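Local coordinates for putative lipoprotein (Bacteroides thetaiotaomicron, PDB 4Q1Z) that is of unknown function but is a two-domain, mainly beta putative lipoprotein of the DUF4876 family, probably anchored to a membrane by its lipid, at residues Tyr143-Tyr148 against Gly185-Leu190; Ser220-Phe225 against Lys392-Asn397. All blocks are in the same frame, centred on the assembly; numbering follows the deposited sequence.

Interaction 1: Tyr143-Tyr148 against Gly185-Leu190; sequences YLDGIY and GTEYPL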
loop_
_atom_site.group_PDB
_atom_site.type_symbol
_atom_site.label_atom_id
_atom_site.label_comp_id
_atom_site.label_asym_id
_atom_site.label_seq_id
_atom_site.Cartn_x
_atom_site.Cartn_y
_atom_site.Cartn_z
ATOM N N TYR A 143 2.052 -0.873 12.424
ATOM C CA TYR A 143 0.773 -0.958 13.118
ATOM C C TYR A 143 -0.276 -0.169 12.378
ATOM O O TYR A 143 -0.106 1.032 12.152
ATOM C CB TYR A 143 0.898 -0.493 14.564
ATOM C CG TYR A 143 1.652 -1.488 15.413
ATOM C CD1 TYR A 143 0.992 -2.536 16.046
ATOM C CD2 TYR A 143 3.026 -1.379 15.594
ATOM C CE1 TYR A 143 1.675 -3.435 16.858
ATOM C CE2 TYR A 143 3.724 -2.283 16.389
ATOM C CZ TYR A 143 3.045 -3.311 17.020
ATOM O OH TYR A 143 3.737 -4.215 17.791
ATOM N N LEU A 144 -1.367 -0.845 11.993
ATOM C CA LEU A 144 -2.468 -0.227 11.249
ATOM C C LEU A 144 -3.342 0.683 12.104
ATOM O O LEU A 144 -4.090 1.477 11.551
ATOM C CB LEU A 144 -3.369 -1.303 10.618
ATOM C CG LEU A 144 -2.792 -2.130 9.479
ATOM C CD1 LEU A 144 -3.685 -3.293 9.215
ATOM C CD2 LEU A 144 -2.611 -1.289 8.208
ATOM N N ASP A 145 -3.245 0.591 13.425
ATOM C CA ASP A 145 -4.068 1.361 14.358
ATOM C C ASP A 145 -4.152 2.852 14.012
ATOM O O ASP A 145 -3.134 3.528 13.892
ATOM C CB ASP A 145 -3.530 1.203 15.784
ATOM C CG ASP A 145 -3.391 -0.222 16.227
ATOM O OD1 ASP A 145 -2.820 -1.022 15.468
ATOM O OD2 ASP A 145 -3.859 -0.541 17.334
ATOM N N GLY A 146 -5.371 3.342 13.860
ATOM C CA GLY A 146 -5.643 4.750 13.603
ATOM C C GLY A 146 -5.235 5.336 12.268
ATOM O O GLY A 146 -5.315 6.560 12.106
ATOM N N ILE A 147 -4.757 4.484 11.317
ATOM C CA ILE A 147 -4.415 4.917 9.964
ATOM C C ILE A 147 -5.756 5.181 9.283
ATOM O O ILE A 147 -6.739 4.480 9.561
ATOM C CB ILE A 147 -3.514 3.894 9.221
ATOM C CG1 ILE A 147 -2.053 4.012 9.710
ATOM C CG2 ILE A 147 -3.578 4.082 7.693
ATOM C CD1 ILE A 147 -1.151 2.960 9.239
ATOM N N TYR A 148 -5.812 6.238 8.455
ATOM C CA TYR A 148 -7.022 6.659 7.772
ATOM C C TYR A 148 -7.117 6.124 6.370
ATOM O O TYR A 148 -6.103 5.866 5.731
ATOM C CB TYR A 148 -7.061 8.179 7.711
ATOM C CG TYR A 148 -7.209 8.841 9.055
ATOM C CD1 TYR A 148 -6.093 9.170 9.816
ATOM C CD2 TYR A 148 -8.467 9.138 9.573
ATOM C CE1 TYR A 148 -6.223 9.766 11.065
ATOM C CE2 TYR A 148 -8.611 9.723 10.827
ATOM C CZ TYR A 148 -7.485 10.044 11.567
ATOM O OH TYR A 148 -7.615 10.621 12.811
ATOM N N GLY A 185 -3.170 1.594 19.415
ATOM C CA GLY A 185 -1.853 1.892 18.860
ATOM C C GLY A 185 -1.024 0.659 18.561
ATOM O O GLY A 185 -0.131 0.704 17.710
ATOM N N THR A 186 -1.319 -0.456 19.245
ATOM C CA THR A 186 -0.562 -1.703 19.104
ATOM C C THR A 186 -1.466 -2.946 18.882
ATOM O O THR A 186 -0.964 -4.079 18.852
ATOM C CB THR A 186 0.342 -1.899 20.342
ATOM O OG1 THR A 186 -0.411 -1.635 21.541
ATOM C CG2 THR A 186 1.628 -1.046 20.274
ATOM N N GLU A 187 -2.773 -2.732 18.680
ATOM C CA GLU A 187 -3.735 -3.810 18.454
ATOM C C GLU A 187 -3.655 -4.442 17.038
ATOM O O GLU A 187 -3.856 -5.655 16.933
ATOM C CB GLU A 187 -5.174 -3.323 18.700
ATOM C CG GLU A 187 -5.534 -3.158 20.164
ATOM C CD GLU A 187 -6.841 -2.429 20.402
ATOM O OE1 GLU A 187 -7.914 -3.003 20.103
ATOM O OE2 GLU A 187 -6.792 -1.281 20.897
ATOM N N TYR A 188 -3.423 -3.662 15.959
ATOM C CA TYR A 188 -3.440 -4.288 14.630
ATOM C C TYR A 188 -2.107 -4.197 13.894
ATOM O O TYR A 188 -1.980 -3.420 12.941
ATOM C CB TYR A 188 -4.582 -3.752 13.742
ATOM C CG TYR A 188 -5.930 -3.832 14.422
ATOM C CD1 TYR A 188 -6.687 -5.000 14.378
ATOM C CD2 TYR A 188 -6.414 -2.766 15.180
ATOM C CE1 TYR A 188 -7.914 -5.090 15.039
ATOM C CE2 TYR A 188 -7.621 -2.857 15.868
ATOM C CZ TYR A 188 -8.377 -4.014 15.781
ATOM O OH TYR A 188 -9.570 -4.090 16.461
ATOM N N PRO A 189 -1.131 -5.071 14.247
ATOM C CA PRO A 189 0.127 -5.077 13.500
ATOM C C PRO A 189 0.036 -5.869 12.205
ATOM O O PRO A 189 -0.674 -6.888 12.114
ATOM C CB PRO A 189 1.100 -5.758 14.454
ATOM C CG PRO A 189 0.254 -6.676 15.250
ATOM C CD PRO A 189 -1.113 -6.084 15.329
ATOM N N LEU A 190 0.828 -5.423 11.223
ATOM C CA LEU A 190 0.984 -6.093 9.956
ATOM C C LEU A 190 2.478 -6.384 9.803
ATOM O O LEU A 190 3.306 -5.483 9.933
ATOM C CB LEU A 190 0.408 -5.209 8.835
ATOM C CG LEU A 190 -0.410 -5.879 7.718
ATOM C CD1 LEU A 190 -1.679 -6.503 8.238
ATOM C CD2 LEU A 190 -0.766 -4.874 6.659
#
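The carboxylate of Asp145 takes up backbone N-H groups of the loop Gly185-Tyr188. Asp145 OD1 accepts from Tyr188 N at 2.8 Å, on its syn side and 19° out of the carboxylate plane. Asp145 OD2 carries two more bonds, from Glu187 N (2.8 Å, also syn) and from Gly185 N (3.1 Å), the latter arriving from above the plane; both donors reach OD2 from the same face of the group. With chi1 at -54°, CG is anti to the carbonyl carbon, which sends the carboxylate toward these amides. Replacing Asp145 by an alanine would probably leave the amides of Gly185, Glu187 and Tyr188 without their shared acceptor and let that loop shift. The Glu187 carboxylate, a like charge close by, bonds to Asn184 N.

Backbone pairing is minimal. Tyr143 and Pro189 form an antiparallel, non-hydrogen-bonded pair with CA atoms 4.2 Å apart, within a two-stranded ribbon of 142-143 and 189-190. Leu144 N donates to Tyr188 O over 2.8 Å, with an N-H...O angle of 163°, just as the chain enters the type II turn Leu144-Ile147, in which Gly146 supplies the positive phi.

Apolar contacts occupy two places. The Tyr143 ring and Pro189 meet at a slant, Tyr143 CE1 lying 3.4 Å from Pro189 CB, while Thr186 CG2 sits over one ring face toward the rim. On the buried side, Leu144 CD1 meets Leu190 CD1 at 3.9 Å.

Interaction 2: Ser220-Phe225 against Lys392-Asn397; sequences SSEFEF and KMPSWN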
loop_
_atom_site.group_PDB
_atom_site.type_symbol
_atom_site.label_atom_id
_atom_site.label_comp_id
_atom_site.label_asym_id
_atom_site.label_seq_id
_atom_site.Cartn_x
_atom_site.Cartn_y
_atom_site.Cartn_z
ATOM N N SER A 220 -13.599 -13.638 4.656
ATOM C CA SER A 220 -12.339 -13.688 5.426
ATOM C C SER A 220 -11.596 -12.345 5.470
ATOM O O SER A 220 -10.475 -12.293 5.988
ATOM C CB SER A 220 -11.410 -14.783 4.910
ATOM O OG SER A 220 -10.991 -14.492 3.588
ATOM N N SER A 221 -12.222 -11.260 4.977
ATOM C CA SER A 221 -11.658 -9.900 5.047
ATOM C C SER A 221 -11.408 -9.557 6.501
ATOM O O SER A 221 -12.237 -9.891 7.342
ATOM C CB SER A 221 -12.622 -8.879 4.436
ATOM O OG SER A 221 -12.848 -9.065 3.048
ATOM N N GLU A 222 -10.269 -8.929 6.806
ATOM C CA GLU A 222 -9.908 -8.516 8.168
ATOM C C GLU A 222 -10.871 -7.444 8.657
ATOM O O GLU A 222 -11.380 -7.520 9.776
ATOM C CB GLU A 222 -8.458 -7.983 8.194
ATOM C CG GLU A 222 -7.380 -9.054 8.077
ATOM C CD GLU A 222 -7.208 -9.691 6.714
ATOM O OE1 GLU A 222 -7.323 -8.978 5.691
ATOM O OE2 GLU A 222 -6.917 -10.904 6.674
ATOM N N PHE A 223 -11.144 -6.463 7.788
ATOM C CA PHE A 223 -12.011 -5.323 8.072
ATOM C C PHE A 223 -13.137 -5.170 7.056
ATOM O O PHE A 223 -13.112 -5.773 5.983
ATOM C CB PHE A 223 -11.189 -4.015 8.143
ATOM C CG PHE A 223 -10.488 -3.845 9.465
ATOM C CD1 PHE A 223 -9.271 -4.466 9.708
ATOM C CD2 PHE A 223 -11.093 -3.150 10.503
ATOM C CE1 PHE A 223 -8.656 -4.368 10.957
ATOM C CE2 PHE A 223 -10.492 -3.071 11.753
ATOM C CZ PHE A 223 -9.269 -3.663 11.970
ATOM N N GLU A 224 -14.151 -4.382 7.435
ATOM C CA GLU A 224 -15.281 -4.030 6.595
ATOM C C GLU A 224 -15.784 -2.655 6.943
ATOM O O GLU A 224 -15.600 -2.208 8.060
ATOM C CB GLU A 224 -16.407 -5.054 6.671
ATOM C CG GLU A 224 -17.092 -5.175 8.014
ATOM C CD GLU A 224 -18.362 -5.984 7.957
ATOM O OE1 GLU A 224 -18.824 -6.292 6.837
ATOM O OE2 GLU A 224 -18.889 -6.329 9.036
ATOM N N PHE A 225 -16.380 -1.971 5.958
ATOM C CA PHE A 225 -16.992 -0.651 6.094
ATOM C C PHE A 225 -18.478 -0.820 6.433
ATOM O O PHE A 225 -19.333 -0.491 5.603
ATOM C CB PHE A 225 -16.826 0.143 4.797
ATOM C CG PHE A 225 -15.411 0.470 4.403
ATOM C CD1 PHE A 225 -14.717 1.498 5.035
ATOM C CD2 PHE A 225 -14.808 -0.171 3.326
ATOM C CE1 PHE A 225 -13.417 1.840 4.639
ATOM C CE2 PHE A 225 -13.509 0.185 2.913
ATOM C CZ PHE A 225 -12.820 1.184 3.584
ATOM N N LYS A 392 0.107 -13.026 3.241
ATOM C CA LYS A 392 -0.313 -13.731 4.453
ATOM C C LYS A 392 -1.383 -12.979 5.258
ATOM O O LYS A 392 -1.377 -11.753 5.364
ATOM C CB LYS A 392 0.907 -14.052 5.344
HETATM N N MSE A 393 -2.302 -13.747 5.839
HETATM C CA MSE A 393 -3.384 -13.241 6.682
HETATM C C MSE A 393 -2.814 -12.965 8.093
HETATM O O MSE A 393 -2.139 -13.849 8.627
HETATM C CB MSE A 393 -4.512 -14.283 6.716
HETATM C CG MSE A 393 -5.617 -13.981 7.701
HETATM SE SE MSE A 393 -6.688 -15.563 8.024
HETATM C CE MSE A 393 -7.778 -15.530 6.495
ATOM N N PRO A 394 -3.053 -11.770 8.712
ATOM C CA PRO A 394 -2.494 -11.514 10.055
ATOM C C PRO A 394 -3.109 -12.419 11.103
ATOM O O PRO A 394 -4.279 -12.778 10.986
ATOM C CB PRO A 394 -2.835 -10.047 10.317
ATOM C CG PRO A 394 -3.988 -9.766 9.449
ATOM C CD PRO A 394 -3.840 -10.612 8.232
ATOM N N SER A 395 -2.328 -12.772 12.125
ATOM C CA SER A 395 -2.745 -13.672 13.212
ATOM C C SER A 395 -4.053 -13.248 13.929
ATOM O O SER A 395 -4.741 -14.116 14.463
ATOM C CB SER A 395 -1.630 -13.803 14.247
ATOM O OG SER A 395 -1.210 -12.524 14.692
ATOM N N TRP A 396 -4.384 -11.935 13.938
ATOM C CA TRP A 396 -5.566 -11.366 14.614
ATOM C C TRP A 396 -6.875 -11.386 13.752
ATOM O O TRP A 396 -7.888 -10.804 14.167
ATOM C CB TRP A 396 -5.274 -9.927 15.101
ATOM C CG TRP A 396 -4.653 -9.003 14.080
ATOM C CD1 TRP A 396 -3.344 -8.631 14.007
ATOM C CD2 TRP A 396 -5.334 -8.283 13.040
ATOM N NE1 TRP A 396 -3.159 -7.747 12.973
ATOM C CE2 TRP A 396 -4.364 -7.513 12.360
ATOM C CE3 TRP A 396 -6.668 -8.242 12.587
ATOM C CZ2 TRP A 396 -4.682 -6.713 11.248
ATOM C CZ3 TRP A 396 -6.984 -7.445 11.492
ATOM C CH2 TRP A 396 -6.002 -6.692 10.837
ATOM N N ASN A 397 -6.856 -12.053 12.578
ATOM C CA ASN A 397 -8.033 -12.189 11.719
ATOM C C ASN A 397 -9.134 -12.943 12.463
ATOM O O ASN A 397 -8.878 -13.989 13.052
ATOM C CB ASN A 397 -7.671 -12.893 10.407
ATOM C CG ASN A 397 -8.849 -13.210 9.510
ATOM O OD1 ASN A 397 -9.645 -14.091 9.806
ATOM N ND2 ASN A 397 -8.927 -12.580 8.347
#
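Residues 220-225 run from loop into the short strand 223-224, whereas 392-397 has no regular structure apart from a type I turn, Pro394 to Asn397, closed by Asn397 N to Pro394 O. The backbones come nearest at Glu222 and Asn397, whose CA atoms are 5.4 Å apart, and no backbone-to-backbone hydrogen bond crosses between them.

The Asn397 amide supplies the polar link. Asn397 ND2 donates to Ser220 O at 2.8 Å and to Glu222 OE2 at 3.1 Å, both acceptors lying near the amide plane; OE2 is approached from above its carboxylate, 47° out of plane. CG is anti to the backbone N (chi1 174°), an orientation that brings ND2 to both oxygens, while OD1 bonds Thr399 OG1. Arg387 NH2 also bonds Ser220 O and forms a salt bridge with Glu222 OE2, while Ile197 N holds OE1, so this buried charge is probably well compensated.

The Glu222 stem packs against two residues: Glu222 CB touches Trp396 CZ3 at 3.7 Å, and Glu222 CG touches Pro394 CG at the same distance; Pro394 CG also covers one indole face, toward its rim. Trp396 CH2 lies 3.5 Å from Phe223 CE1, in the plane and at the edge of the phenyl ring, with ring planes at 68°. The loop after strand 378-382 is thus tied by Asn397 ND2 and the Phe223-Trp396 contact to the start of 223-224, an inner strand of the large mixed sheet, between 195-199 and 238-245.

In the fold
Interactions 1 and 2 have centres about 12 Å apart and follow each other along the chain, yet they meet through Trp396 and through Tyr188 on Phe223. Trp396 NE1 lies 2.8 Å from Pro189 O, a probable hydrogen bond from the C-terminal segment to the ribbon strand 189-190. Tyr188 packs beside it: Tyr188 CE1 is 3.6 Å from Phe223 CZ and Tyr188 CD1 is 3.7 Å from Trp396 CE3, each ring pair being edge-to-face. Leu144 CD1 reaches Trp396 CZ2 at 4.1 Å. Cys196 of strand 195-199 touches Leu144 and Leu190 of interaction 1 and Phe223 of interaction 2, so both contacts rest on the same strand of the large mixed sheet.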